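Local coordinates for protein 3-deoxy-D-manno-octulosonate 8-phosphate phosphatase KdsC (Haemophilus influenzae, PDB 4HGP) that hydrolyses 3-deoxy-D-manno-octulosonate 8-phosphate to KDO and inorganic phosphate, a magnesium-dependent step in lipopolysaccharide biosynthesis, at residues F10-V15 with Q53-S58; L76-K81 with F89-Q94; D16-D21 with A103-D108. All blocks are in the same frame, centred on the assembly; numbering follows the deposited sequence.

Contact 1: residues F10-V15 with Q53-S58. With MG (magnesium ion), chain B; VN4 (oxido(dioxo)vanadium), chain C.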
ATOM      1  N   PHE A  10     -16.323 -22.314  15.362  1.00 17.94           N
ATOM      2  CA  PHE A  10     -16.402 -20.888  15.654  1.00 16.35           C
ATOM      3  C   PHE A  10     -15.038 -20.238  15.471  1.00 15.49           C
ATOM      4  O   PHE A  10     -14.041 -20.734  15.988  1.00 16.24           O
ATOM      5  CB  PHE A  10     -16.887 -20.690  17.090  1.00 17.98           C
ATOM      6  CG  PHE A  10     -17.249 -19.267  17.434  1.00 14.86           C
ATOM      7  CD1 PHE A  10     -17.732 -18.400  16.466  1.00 15.35           C
ATOM      8  CD2 PHE A  10     -17.107 -18.806  18.736  1.00 15.14           C
ATOM      9  CE1 PHE A  10     -18.066 -17.093  16.786  1.00 15.55           C
ATOM     10  CE2 PHE A  10     -17.439 -17.504  19.067  1.00 14.03           C
ATOM     11  CZ  PHE A  10     -17.923 -16.647  18.089  1.00 14.63           C
ATOM     12  N   VAL A  11     -15.004 -19.138  14.727  1.00 14.09           N
ATOM     13  CA  VAL A  11     -13.773 -18.381  14.514  1.00 16.23           C
ATOM     14  C   VAL A  11     -13.936 -16.934  14.969  1.00 13.85           C
ATOM     15  O   VAL A  11     -14.846 -16.230  14.522  1.00 14.52           O
ATOM     16  CB  VAL A  11     -13.353 -18.366  13.029  1.00 15.01           C
ATOM     17  CG1 VAL A  11     -12.114 -17.514  12.853  1.00 12.08           C
ATOM     18  CG2 VAL A  11     -13.119 -19.783  12.511  1.00 15.18           C
ATOM     19  N   ILE A  12     -13.044 -16.495  15.853  1.00 14.20           N
ATOM     20  CA  ILE A  12     -13.010 -15.102  16.279  1.00 13.33           C
ATOM     21  C   ILE A  12     -11.780 -14.405  15.697  1.00 13.29           C
ATOM     22  O   ILE A  12     -10.661 -14.906  15.811  1.00 11.25           O
ATOM     23  CB  ILE A  12     -12.981 -14.992  17.807  1.00 13.60           C
ATOM     24  CG1 ILE A  12     -14.169 -15.753  18.409  1.00 15.55           C
ATOM     25  CG2 ILE A  12     -12.955 -13.529  18.231  1.00 15.09           C
ATOM     26  CD1 ILE A  12     -14.172 -15.783  19.932  1.00 16.26           C
ATOM     27  N   THR A  13     -11.989 -13.261  15.057  1.00 13.60           N
ATOM     28  CA  THR A  13     -10.874 -12.559  14.436  1.00 15.38           C
ATOM     29  C   THR A  13     -10.678 -11.137  14.954  1.00 12.25           C
ATOM     30  O   THR A  13     -11.631 -10.393  15.178  1.00 13.13           O
ATOM     31  CB  THR A  13     -10.993 -12.552  12.894  1.00 14.75           C
ATOM     32  OG1 THR A  13      -9.809 -11.987  12.316  1.00 14.32           O
ATOM     33  CG2 THR A  13     -12.226 -11.765  12.433  1.00 13.55           C
ATOM     34  N   ASP A  14      -9.419 -10.784  15.155  1.00 11.68           N
ATOM     35  CA  ASP A  14      -9.029  -9.412  15.394  1.00 11.81           C
ATOM     36  C   ASP A  14      -9.106  -8.653  14.060  1.00 12.66           C
ATOM     37  O   ASP A  14      -9.120  -9.271  13.001  1.00 13.54           O
ATOM     38  CB  ASP A  14      -7.607  -9.398  15.930  1.00 11.46           C
ATOM     39  CG  ASP A  14      -7.062  -8.018  16.037  1.00 13.25           C
ATOM     40  OD1 ASP A  14      -7.765  -7.172  16.620  1.00 14.52           O
ATOM     41  OD2 ASP A  14      -5.961  -7.773  15.505  1.00 14.28           O
ATOM     42  N   VAL A  15      -9.168  -7.325  14.096  1.00 12.07           N
ATOM     43  CA  VAL A  15      -9.297  -6.564  12.854  1.00 13.52           C
ATOM     44  C   VAL A  15      -7.998  -5.935  12.385  1.00 13.04           C
ATOM     45  O   VAL A  15      -7.497  -6.245  11.298  1.00 12.10           O
ATOM     46  CB  VAL A  15     -10.349  -5.455  12.972  1.00 15.28           C
ATOM     47  CG1 VAL A  15     -10.524  -4.737  11.639  1.00 14.65           C
ATOM     48  CG2 VAL A  15     -11.658  -6.032  13.483  1.00 13.98           C
ATOM     49  N   GLN A  53     -19.437 -20.406  12.574  1.00 18.96           N
ATOM     50  CA  GLN A  53     -19.771 -19.015  12.838  1.00 19.72           C
ATOM     51  C   GLN A  53     -18.510 -18.163  12.854  1.00 18.15           C
ATOM     52  O   GLN A  53     -17.424 -18.661  13.125  1.00 19.28           O
ATOM     53  CB  GLN A  53     -20.521 -18.881  14.162  1.00 17.57           C
ATOM     54  CG  GLN A  53     -21.790 -19.710  14.232  1.00 17.83           C
ATOM     55  CD  GLN A  53     -22.501 -19.567  15.559  1.00 16.46           C
ATOM     56  OE1 GLN A  53     -23.058 -18.517  15.864  1.00 15.89           O
ATOM     57  NE2 GLN A  53     -22.477 -20.628  16.361  1.00 17.95           N
ATOM     58  N   VAL A  54     -18.658 -16.877  12.566  1.00 16.21           N
ATOM     59  CA  VAL A  54     -17.518 -15.971  12.566  1.00 18.41           C
ATOM     60  C   VAL A  54     -17.806 -14.784  13.491  1.00 17.47           C
ATOM     61  O   VAL A  54     -18.894 -14.215  13.460  1.00 19.83           O
ATOM     62  CB  VAL A  54     -17.186 -15.483  11.126  1.00 16.76           C
ATOM     63  CG1 VAL A  54     -16.025 -14.489  11.138  1.00 18.70           C
ATOM     64  CG2 VAL A  54     -16.877 -16.661  10.206  1.00 15.32           C
ATOM     65  N   ALA A  55     -16.841 -14.422  14.328  1.00 18.57           N
ATOM     66  CA  ALA A  55     -16.996 -13.258  15.195  1.00 16.73           C
ATOM     67  C   ALA A  55     -15.799 -12.321  15.112  1.00 18.53           C
ATOM     68  O   ALA A  55     -14.677 -12.732  14.796  1.00 16.28           O
ATOM     69  CB  ALA A  55     -17.245 -13.685  16.637  1.00 15.11           C
ATOM     70  N   VAL A  56     -16.051 -11.049  15.392  1.00 16.55           N
ATOM     71  CA  VAL A  56     -15.017 -10.041  15.353  1.00 16.10           C
ATOM     72  C   VAL A  56     -14.761  -9.517  16.755  1.00 15.50           C
ATOM     73  O   VAL A  56     -15.695  -9.254  17.502  1.00 15.61           O
ATOM     74  CB  VAL A  56     -15.421  -8.898  14.424  1.00 15.97           C
ATOM     75  CG1 VAL A  56     -14.448  -7.756  14.542  1.00 17.18           C
ATOM     76  CG2 VAL A  56     -15.491  -9.401  13.004  1.00 12.81           C
ATOM     77  N   LEU A  57     -13.484  -9.397  17.114  1.00 16.87           N
ATOM     78  CA  LEU A  57     -13.076  -8.868  18.407  1.00 16.42           C
ATOM     79  C   LEU A  57     -11.960  -7.848  18.205  1.00 14.97           C
ATOM     80  O   LEU A  57     -10.850  -8.208  17.817  1.00 14.90           O
ATOM     81  CB  LEU A  57     -12.604 -10.005  19.318  1.00 15.43           C
ATOM     82  CG  LEU A  57     -12.208  -9.656  20.753  1.00 15.87           C
ATOM     83  CD1 LEU A  57     -13.303  -8.850  21.438  1.00 15.24           C
ATOM     84  CD2 LEU A  57     -11.901 -10.924  21.527  1.00 14.08           C
ATOM     85  N   SER A  58     -12.265  -6.581  18.473  1.00 17.28           N
ATOM     86  CA  SER A  58     -11.338  -5.486  18.200  1.00 17.41           C
ATOM     87  C   SER A  58     -11.227  -4.518  19.372  1.00 16.98           C
ATOM     88  O   SER A  58     -12.219  -4.215  20.026  1.00 19.69           O
ATOM     89  CB  SER A  58     -11.783  -4.718  16.947  1.00 17.11           C
ATOM     90  OG  SER A  58     -10.912  -3.637  16.664  1.00 16.79           O
TER
HETATM   91 MG    MG B 201      -4.436  -6.470  15.715  1.00 13.63          MG
HETATM   92  V   VN4 C 202      -7.321  -5.135  16.887  1.00 18.15           V
HETATM   93  O1  VN4 C 202      -8.909  -4.893  15.575  1.00 13.71           O
HETATM   94  O2  VN4 C 202      -5.343  -5.201  16.239  1.00 18.25           O
HETATM   95  O3  VN4 C 202      -7.767  -5.575  18.878  1.00 15.63           O
HETATM   96  O   HOH W   1      -2.955  -5.033  15.878  1.00 10.56           O
HETATM   97  O   HOH W   2      -4.168  -7.045  17.682  1.00 17.68           O

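Contact 2: residues L76-K81 with F89-Q94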
ATOM      1  N   LEU A  76     -22.019 -11.707  15.630  1.00 16.49           N
ATOM      2  CA  LEU A  76     -21.451 -11.681  16.970  1.00 17.73           C
ATOM      3  C   LEU A  76     -20.137 -10.908  16.975  1.00 17.85           C
ATOM      4  O   LEU A  76     -19.268 -11.176  16.151  1.00 15.70           O
ATOM      5  CB  LEU A  76     -21.221 -13.115  17.454  1.00 16.52           C
ATOM      6  CG  LEU A  76     -22.460 -14.017  17.445  1.00 17.81           C
ATOM      7  CD1 LEU A  76     -22.084 -15.469  17.679  1.00 16.28           C
ATOM      8  CD2 LEU A  76     -23.455 -13.543  18.475  1.00 18.54           C
ATOM      9  N   PHE A  77     -19.990  -9.952  17.895  1.00 18.12           N
ATOM     10  CA  PHE A  77     -18.797  -9.100  17.939  1.00 17.07           C
ATOM     11  C   PHE A  77     -18.731  -8.189  19.166  1.00 18.27           C
ATOM     12  O   PHE A  77     -19.750  -7.735  19.661  1.00 19.97           O
ATOM     13  CB  PHE A  77     -18.671  -8.252  16.658  1.00 18.24           C
ATOM     14  CG  PHE A  77     -19.878  -7.386  16.358  1.00 19.19           C
ATOM     15  CD1 PHE A  77     -20.027  -6.146  16.956  1.00 18.56           C
ATOM     16  CD2 PHE A  77     -20.842  -7.805  15.454  1.00 19.30           C
ATOM     17  CE1 PHE A  77     -21.123  -5.351  16.674  1.00 20.66           C
ATOM     18  CE2 PHE A  77     -21.931  -7.016  15.168  1.00 17.30           C
ATOM     19  CZ  PHE A  77     -22.075  -5.789  15.777  1.00 21.11           C
ATOM     20  N   PHE A  78     -17.525  -7.918  19.644  1.00 17.59           N
ATOM     21  CA  PHE A  78     -17.319  -6.898  20.663  1.00 18.30           C
ATOM     22  C   PHE A  78     -16.229  -5.926  20.199  1.00 17.89           C
ATOM     23  O   PHE A  78     -15.115  -6.340  19.882  1.00 17.71           O
ATOM     24  CB  PHE A  78     -16.925  -7.536  21.996  1.00 19.91           C
ATOM     25  CG  PHE A  78     -18.042  -8.297  22.669  1.00 16.82           C
ATOM     26  CD1 PHE A  78     -19.289  -7.720  22.871  1.00 21.81           C
ATOM     27  CD2 PHE A  78     -17.847  -9.600  23.087  1.00 21.67           C
ATOM     28  CE1 PHE A  78     -20.308  -8.435  23.499  1.00 21.74           C
ATOM     29  CE2 PHE A  78     -18.862 -10.318  23.704  1.00 20.21           C
ATOM     30  CZ  PHE A  78     -20.092  -9.735  23.907  1.00 19.90           C
ATOM     31  N   LEU A  79     -16.552  -4.637  20.148  1.00 18.07           N
ATOM     32  CA  LEU A  79     -15.617  -3.641  19.640  1.00 17.86           C
ATOM     33  C   LEU A  79     -15.145  -2.700  20.753  1.00 17.98           C
ATOM     34  O   LEU A  79     -15.777  -2.606  21.796  1.00 18.40           O
ATOM     35  CB  LEU A  79     -16.248  -2.857  18.488  1.00 18.14           C
ATOM     36  CG  LEU A  79     -16.856  -3.686  17.358  1.00 16.08           C
ATOM     37  CD1 LEU A  79     -17.388  -2.784  16.250  1.00 18.60           C
ATOM     38  CD2 LEU A  79     -15.855  -4.709  16.799  1.00 17.69           C
ATOM     39  N   GLY A  80     -14.035  -2.007  20.521  1.00 18.68           N
ATOM     40  CA  GLY A  80     -13.418  -1.172  21.540  1.00 17.53           C
ATOM     41  C   GLY A  80     -13.019  -1.942  22.784  1.00 19.02           C
ATOM     42  O   GLY A  80     -12.987  -1.396  23.891  1.00 22.13           O
ATOM     43  N   LYS A  81     -12.691  -3.214  22.604  1.00 19.06           N
ATOM     44  CA  LYS A  81     -12.506  -4.118  23.733  1.00 16.53           C
ATOM     45  C   LYS A  81     -11.061  -4.611  23.847  1.00 18.93           C
ATOM     46  O   LYS A  81     -10.626  -5.467  23.083  1.00 20.06           O
ATOM     47  CB  LYS A  81     -13.471  -5.296  23.598  1.00 20.12           C
ATOM     48  CG  LYS A  81     -13.527  -6.207  24.806  1.00 19.93           C
ATOM     49  CD  LYS A  81     -14.620  -5.799  25.784  1.00 22.43           C
ATOM     50  CE  LYS A  81     -14.734  -6.830  26.896  1.00 21.72           C
ATOM     51  NZ  LYS A  81     -15.568  -6.376  28.042  1.00 24.34           N
ATOM     52  N   PHE A  89     -14.697 -15.599  25.826  1.00 18.89           N
ATOM     53  CA  PHE A  89     -15.588 -16.524  26.506  1.00 19.08           C
ATOM     54  C   PHE A  89     -17.050 -16.143  26.316  1.00 17.58           C
ATOM     55  O   PHE A  89     -17.895 -17.010  26.120  1.00 17.62           O
ATOM     56  CB  PHE A  89     -15.214 -16.639  27.980  1.00 18.20           C
ATOM     57  CG  PHE A  89     -13.958 -17.424  28.213  1.00 20.00           C
ATOM     58  CD1 PHE A  89     -13.722 -18.598  27.515  1.00 19.37           C
ATOM     59  CD2 PHE A  89     -13.001 -16.982  29.108  1.00 20.72           C
ATOM     60  CE1 PHE A  89     -12.569 -19.326  27.713  1.00 17.50           C
ATOM     61  CE2 PHE A  89     -11.842 -17.705  29.311  1.00 22.51           C
ATOM     62  CZ  PHE A  89     -11.627 -18.881  28.616  1.00 16.29           C
ATOM     63  N   ASP A  90     -17.329 -14.842  26.347  1.00 20.76           N
ATOM     64  CA  ASP A  90     -18.673 -14.328  26.124  1.00 19.70           C
ATOM     65  C   ASP A  90     -19.150 -14.614  24.704  1.00 19.57           C
ATOM     66  O   ASP A  90     -20.308 -14.967  24.497  1.00 18.66           O
ATOM     67  CB  ASP A  90     -18.740 -12.822  26.402  1.00 22.23           C
ATOM     68  CG  ASP A  90     -18.545 -12.487  27.867  1.00 20.84           C
ATOM     69  OD1 ASP A  90     -18.659 -13.407  28.705  1.00 24.08           O
ATOM     70  OD2 ASP A  90     -18.276 -11.303  28.180  1.00 24.95           O
ATOM     71  N   LEU A  91     -18.260 -14.457  23.728  1.00 18.43           N
ATOM     72  CA  LEU A  91     -18.607 -14.740  22.338  1.00 16.67           C
ATOM     73  C   LEU A  91     -18.900 -16.225  22.112  1.00 16.28           C
ATOM     74  O   LEU A  91     -19.843 -16.576  21.406  1.00 16.87           O
ATOM     75  CB  LEU A  91     -17.510 -14.250  21.391  1.00 15.19           C
ATOM     76  CG  LEU A  91     -17.494 -12.731  21.182  1.00 17.47           C
ATOM     77  CD1 LEU A  91     -16.161 -12.233  20.629  1.00 15.44           C
ATOM     78  CD2 LEU A  91     -18.630 -12.318  20.271  1.00 14.80           C
ATOM     79  N   MET A  92     -18.098 -17.091  22.726  1.00 18.65           N
ATOM     80  CA  MET A  92     -18.331 -18.527  22.634  1.00 16.20           C
ATOM     81  C   MET A  92     -19.693 -18.902  23.207  1.00 18.75           C
ATOM     82  O   MET A  92     -20.390 -19.743  22.648  1.00 19.81           O
ATOM     83  CB  MET A  92     -17.248 -19.312  23.367  1.00 17.45           C
ATOM     84  CG  MET A  92     -15.830 -19.051  22.902  1.00 17.48           C
ATOM     85  SD  MET A  92     -14.670 -19.913  23.970  1.00 21.15           S
ATOM     86  CE  MET A  92     -13.157 -19.010  23.661  1.00 17.24           C
ATOM     87  N   LYS A  93     -20.065 -18.283  24.321  1.00 18.05           N
ATOM     88  CA  LYS A  93     -21.379 -18.526  24.924  1.00 18.56           C
ATOM     89  C   LYS A  93     -22.511 -18.158  23.985  1.00 17.45           C
ATOM     90  O   LYS A  93     -23.479 -18.897  23.867  1.00 17.73           O
ATOM     91  CB  LYS A  93     -21.534 -17.772  26.246  1.00 18.76           C
ATOM     92  CG  LYS A  93     -20.956 -18.501  27.433  1.00 18.98           C
ATOM     93  CD  LYS A  93     -21.670 -18.110  28.709  1.00 23.11           C
ATOM     94  CE  LYS A  93     -21.341 -16.693  29.097  1.00 23.27           C
ATOM     95  NZ  LYS A  93     -22.117 -16.244  30.282  1.00 24.51           N
ATOM     96  N   GLN A  94     -22.381 -17.011  23.320  1.00 17.60           N
ATOM     97  CA  GLN A  94     -23.350 -16.562  22.317  1.00 19.10           C
ATOM     98  C   GLN A  94     -23.410 -17.482  21.090  1.00 19.04           C
ATOM     99  O   GLN A  94     -24.476 -17.665  20.486  1.00 17.15           O
ATOM    100  CB  GLN A  94     -23.027 -15.132  21.867  1.00 16.99           C
ATOM    101  CG  GLN A  94     -23.359 -14.048  22.886  1.00 18.81           C
ATOM    102  CD  GLN A  94     -22.948 -12.661  22.424  1.00 20.08           C
ATOM    103  OE1 GLN A  94     -21.986 -12.090  22.929  1.00 23.76           O
ATOM    104  NE2 GLN A  94     -23.678 -12.112  21.463  1.00 24.83           N
TER
HETATM  105  O   HOH W   3     -21.332 -10.031  20.452  1.00 22.84           O

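Contact 3: residues D16-D21 with A103-D108. With MG (magnesium ion), chain B; VN4 (oxido(dioxo)vanadium), chain C.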
ATOM      1  N   ASP A  16      -7.472  -5.016  13.184  1.00 11.72           N
ATOM      2  CA  ASP A  16      -6.309  -4.258  12.743  1.00 14.27           C
ATOM      3  C   ASP A  16      -5.089  -5.162  12.739  1.00 11.84           C
ATOM      4  O   ASP A  16      -4.731  -5.752  13.772  1.00 14.05           O
ATOM      5  CB  ASP A  16      -6.082  -3.019  13.619  1.00 12.88           C
ATOM      6  CG  ASP A  16      -7.319  -2.145  13.730  1.00 16.35           C
ATOM      7  OD1 ASP A  16      -7.753  -1.597  12.693  1.00 15.31           O
ATOM      8  OD2 ASP A  16      -7.858  -1.998  14.854  1.00 15.76           O
ATOM      9  N   GLY A  17      -4.473  -5.288  11.567  1.00 13.68           N
ATOM     10  CA  GLY A  17      -3.287  -6.109  11.403  1.00 13.41           C
ATOM     11  C   GLY A  17      -3.594  -7.568  11.107  1.00 12.35           C
ATOM     12  O   GLY A  17      -2.686  -8.393  10.974  1.00 11.35           O
ATOM     13  N   VAL A  18      -4.876  -7.890  10.999  1.00 11.05           N
ATOM     14  CA  VAL A  18      -5.295  -9.230  10.603  1.00 11.39           C
ATOM     15  C   VAL A  18      -6.188  -9.146   9.372  1.00 13.27           C
ATOM     16  O   VAL A  18      -5.837  -9.660   8.307  1.00 12.86           O
ATOM     17  CB  VAL A  18      -6.010  -9.981  11.743  1.00 11.66           C
ATOM     18  CG1 VAL A  18      -6.755 -11.211  11.202  1.00 11.22           C
ATOM     19  CG2 VAL A  18      -4.989 -10.397  12.795  1.00 10.50           C
ATOM     20  N   LEU A  19      -7.337  -8.490   9.532  1.00 13.75           N
ATOM     21  CA  LEU A  19      -8.248  -8.222   8.428  1.00 14.05           C
ATOM     22  C   LEU A  19      -7.748  -7.006   7.656  1.00 11.07           C
ATOM     23  O   LEU A  19      -8.130  -6.791   6.513  1.00 11.47           O
ATOM     24  CB  LEU A  19      -9.674  -7.996   8.940  1.00 11.05           C
ATOM     25  CG  LEU A  19     -10.330  -9.173   9.675  1.00 15.79           C
ATOM     26  CD1 LEU A  19     -11.746  -8.834  10.077  1.00 13.93           C
ATOM     27  CD2 LEU A  19     -10.318 -10.433   8.814  1.00 12.83           C
ATOM     28  N   THR A  20      -6.898  -6.214   8.300  1.00 14.91           N
ATOM     29  CA  THR A  20      -6.203  -5.108   7.643  1.00 12.02           C
ATOM     30  C   THR A  20      -4.705  -5.360   7.767  1.00 13.25           C
ATOM     31  O   THR A  20      -4.301  -6.326   8.410  1.00 11.50           O
ATOM     32  CB  THR A  20      -6.533  -3.750   8.291  1.00 11.14           C
ATOM     33  OG1 THR A  20      -5.905  -3.661   9.578  1.00 14.19           O
ATOM     34  CG2 THR A  20      -8.027  -3.560   8.436  1.00 11.53           C
ATOM     35  N   ASP A  21      -3.885  -4.506   7.147  1.00 13.38           N
ATOM     36  CA  ASP A  21      -2.427  -4.634   7.234  1.00 11.61           C
ATOM     37  C   ASP A  21      -1.815  -3.816   8.376  1.00 13.06           C
ATOM     38  O   ASP A  21      -0.600  -3.632   8.439  1.00 13.71           O
ATOM     39  CB  ASP A  21      -1.753  -4.293   5.892  1.00 13.78           C
ATOM     40  CG  ASP A  21      -1.762  -2.806   5.581  1.00 13.84           C
ATOM     41  OD1 ASP A  21      -2.470  -2.054   6.264  1.00 12.71           O
ATOM     42  OD2 ASP A  21      -1.045  -2.384   4.639  1.00 16.10           O
ATOM     43  N   ALA A 103     -11.509 -21.072  17.292  1.00 16.59           N
ATOM     44  CA  ALA A 103     -10.216 -20.623  16.776  1.00 16.13           C
ATOM     45  C   ALA A 103     -10.115 -19.098  16.765  1.00 16.21           C
ATOM     46  O   ALA A 103     -11.089 -18.409  16.461  1.00 14.54           O
ATOM     47  CB  ALA A 103      -9.985 -21.169  15.382  1.00 14.94           C
ATOM     48  N   TYR A 104      -8.934 -18.574  17.097  1.00 14.28           N
ATOM     49  CA  TYR A 104      -8.720 -17.127  17.143  1.00 14.16           C
ATOM     50  C   TYR A 104      -7.509 -16.769  16.305  1.00 13.08           C
ATOM     51  O   TYR A 104      -6.513 -17.480  16.317  1.00 13.82           O
ATOM     52  CB  TYR A 104      -8.502 -16.634  18.583  1.00 15.29           C
ATOM     53  CG  TYR A 104      -8.396 -15.121  18.717  1.00 15.09           C
ATOM     54  CD1 TYR A 104      -9.527 -14.351  18.956  1.00 14.65           C
ATOM     55  CD2 TYR A 104      -7.170 -14.464  18.599  1.00 13.37           C
ATOM     56  CE1 TYR A 104      -9.446 -12.970  19.079  1.00 14.41           C
ATOM     57  CE2 TYR A 104      -7.082 -13.082  18.714  1.00 13.42           C
ATOM     58  CZ  TYR A 104      -8.227 -12.340  18.959  1.00 13.80           C
ATOM     59  OH  TYR A 104      -8.172 -10.965  19.081  1.00 13.47           O
ATOM     60  N   ILE A 105      -7.593 -15.655  15.590  1.00 10.74           N
ATOM     61  CA  ILE A 105      -6.468 -15.185  14.790  1.00 10.94           C
ATOM     62  C   ILE A 105      -6.129 -13.730  15.149  1.00 10.63           C
ATOM     63  O   ILE A 105      -7.001 -12.857  15.125  1.00 10.33           O
ATOM     64  CB  ILE A 105      -6.761 -15.370  13.290  1.00 12.27           C
ATOM     65  CG1 ILE A 105      -5.641 -14.776  12.425  1.00  9.79           C
ATOM     66  CG2 ILE A 105      -8.116 -14.782  12.941  1.00 12.52           C
ATOM     67  CD1 ILE A 105      -5.802 -15.060  10.948  1.00 10.09           C
ATOM     68  N   GLY A 106      -4.868 -13.486  15.512  1.00 11.05           N
ATOM     69  CA  GLY A 106      -4.434 -12.171  15.968  1.00 13.13           C
ATOM     70  C   GLY A 106      -3.068 -11.773  15.435  1.00 10.49           C
ATOM     71  O   GLY A 106      -2.481 -12.508  14.652  1.00 11.90           O
ATOM     72  N   ASP A 107      -2.555 -10.617  15.852  1.00 11.80           N
ATOM     73  CA  ASP A 107      -1.242 -10.162  15.391  1.00 11.52           C
ATOM     74  C   ASP A 107      -0.378  -9.446  16.424  1.00 10.96           C
ATOM     75  O   ASP A 107       0.766  -9.110  16.127  1.00 11.40           O
ATOM     76  CB  ASP A 107      -1.400  -9.206  14.207  1.00 10.50           C
ATOM     77  CG  ASP A 107      -1.836  -7.818  14.643  1.00 12.41           C
ATOM     78  OD1 ASP A 107      -3.027  -7.664  14.964  1.00 14.27           O
ATOM     79  OD2 ASP A 107      -1.000  -6.885  14.675  1.00 13.70           O
ATOM     80  N   ASP A 108      -0.911  -9.167  17.608  1.00 11.31           N
ATOM     81  CA  ASP A 108      -0.176  -8.348  18.564  1.00 12.46           C
ATOM     82  C   ASP A 108      -0.473  -8.747  20.009  1.00 12.46           C
ATOM     83  O   ASP A 108      -1.315  -9.605  20.268  1.00 13.08           O
ATOM     84  CB  ASP A 108      -0.456  -6.854  18.319  1.00 11.88           C
ATOM     85  CG  ASP A 108       0.637  -5.939  18.870  1.00 11.97           C
ATOM     86  OD1 ASP A 108       1.734  -6.430  19.217  1.00 12.27           O
ATOM     87  OD2 ASP A 108       0.396  -4.712  18.937  1.00 14.42           O
TER
HETATM   88 MG    MG B 201      -4.436  -6.470  15.715  1.00 13.63          MG
HETATM   89  V   VN4 C 202      -7.321  -5.135  16.887  1.00 18.15           V
HETATM   90  O1  VN4 C 202      -8.909  -4.893  15.575  1.00 13.71           O
HETATM   91  O2  VN4 C 202      -5.343  -5.201  16.239  1.00 18.25           O
HETATM   92  O3  VN4 C 202      -7.767  -5.575  18.878  1.00 15.63           O
HETATM   93  O   HOH W   1      -2.955  -5.033  15.878  1.00 10.56           O
HETATM   94  O   HOH W   2      -4.168  -7.045  17.682  1.00 17.68           O

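Contact 1: residues F10-V15 with Q53-S58
The carbonyl oxygen V11 O is held by two groups of the facing strand: A55 N donates a hydrogen bond of 2.7 Å (N-H...O angle 164°), and the CA-H of V54 adds a weaker contact. This is parallel beta pairing in the centre of the Rossmann-like HAD fold, illustrating how such a sheet presents metal-binding groups at the C-terminal ends of its strands. V11 N to Q53 O, T13 N to A55 O and L57 N to T13 O complete the ladder. On the face carrying F10, I12 and A55, CG of F10 is anti to the backbone N (chi1 -169°). The ring therefore leans across the pair, CD1 meeting Q53 O at its edge at 3.4 Å while CZ comes within 3.4 Å of A55 CB, obliquely to the ring. On its own strand, I12 CG1 lies over one face, toward the rim.

Following T13, D14 splits its carboxylate: OD2 binds the magnesium ion at 2.0 Å and OD1 binds the vanadium at 2.1 Å, consistent with the nucleophile position of HAD phosphatases. V15 N donates to O1 of the vanadium group. V15 CG2 is pressed to 3.4 Å from V56 CG1, tighter than usual van der Waals contact.

Contact 2: residues L76-K81 with F89-Q94
Q94 and L76 lie alongside each other, pointing opposite ways, where helix 84-95 packs over strand 76-78, and the glutamine shows how a polar side chain with a hydrocarbon stem can serve two neighbours. Its CB meets L76 CD2 at 3.8 Å. From there the chain runs extended (chi2 177°) along the leucine, bringing CD near the same methyl, and at the tip the amide divides its work. NE2 sits 3.3 Å from L76 CD2, whereas OE1 approaches F78 CZ to 3.2 Å, with the amide and ring planes 56° apart. OE1 also accepts a long hydrogen bond from a water, to which F77 N donates at 2.9 Å; the water lies over one face of the F78 ring, offset toward its rim.

L91, itself buried, supplies much of the apolar contact. Its CG lies 3.7 Å from F78 CD2, and its CD2 reaches the strand backbone, 3.6 Å from F77 N. One helical turn earlier than Q94, D90 turns its CB toward F78 CE2.

The short segments run nearly antiparallel, at 163°, as suits a beta-alpha unit of a Rossmann-like sheet whose outermost strand at this end, within the chain, is 76-78. No direct hydrogen bond joins residues 76-81 to 89-94; one water bridges F77 N and Q94 OE1, so the polar link is indirect and the contact rests mainly on apolar packing.

Contact 3: residues D16-D21 with A103-D108
Metal coordination comes first: D16 O and D107 OD1 both bind the magnesium ion, at 2.1 and 2.0 Å. The two oxygens are acceptors, and the shared cation accounts for their lying only 2.8 Å apart. The site is that of the HAD fold, in which the loop after strand 10-13, whose D14, D16 and V18 match the HAD-type DxDx(T/V) pattern, meets an acidic loop at the end of strand 102-106. With chi1 at 77°, CG of D107 stands between its own N and carbonyl carbon, and the carboxylate is swung over the loop so that OD1 faces the ion. D14 OD2 and two waters are further ligands.

Polar bonds fix the surroundings. D107 OD2 forms a salt bridge with R39 of the second subunit, which ties metal site to assembly, and receives a weak bond from one metal-bound water. D16 N donates to O1 of the vanadium group at 2.8 Å, nearly straight at 164°, while D16 OD1 forms a salt bridge with K34. Within the loop, G17 N donates to T20 OG1 at 2.9 Å.

Apolar packing underlies the site and falls largely to V18, whose two methyls have separate partners. The V18 and I105 side chains cross at a slant, with CG1 of V18 3.9 Å from CG1 of I105; V18 CG2 abuts the strand backbone, 3.5 Å from G106 C.

How the contacts relate
From the N terminus, the chain passes through 10-15 straight into 16-21, so contacts 1 and 3 open side by side. Contact 1 closes first, when 53-58 returns beside strand 10-13. Contact 2 then opens and shuts as a local strand-to-helix pairing between 76 and 94, in series with contact 1 and within the longer excursion that contact 3 ends at 103-108. Contacts 1 and 3 cross along the sequence and share the magnesium ion and the vanadium group. Strands 76-78, 53-57, 10-13 and 102-106 are successive neighbours in one parallel sheet, so contact 2 adds an outer strand and its helix to the core that carries the active site.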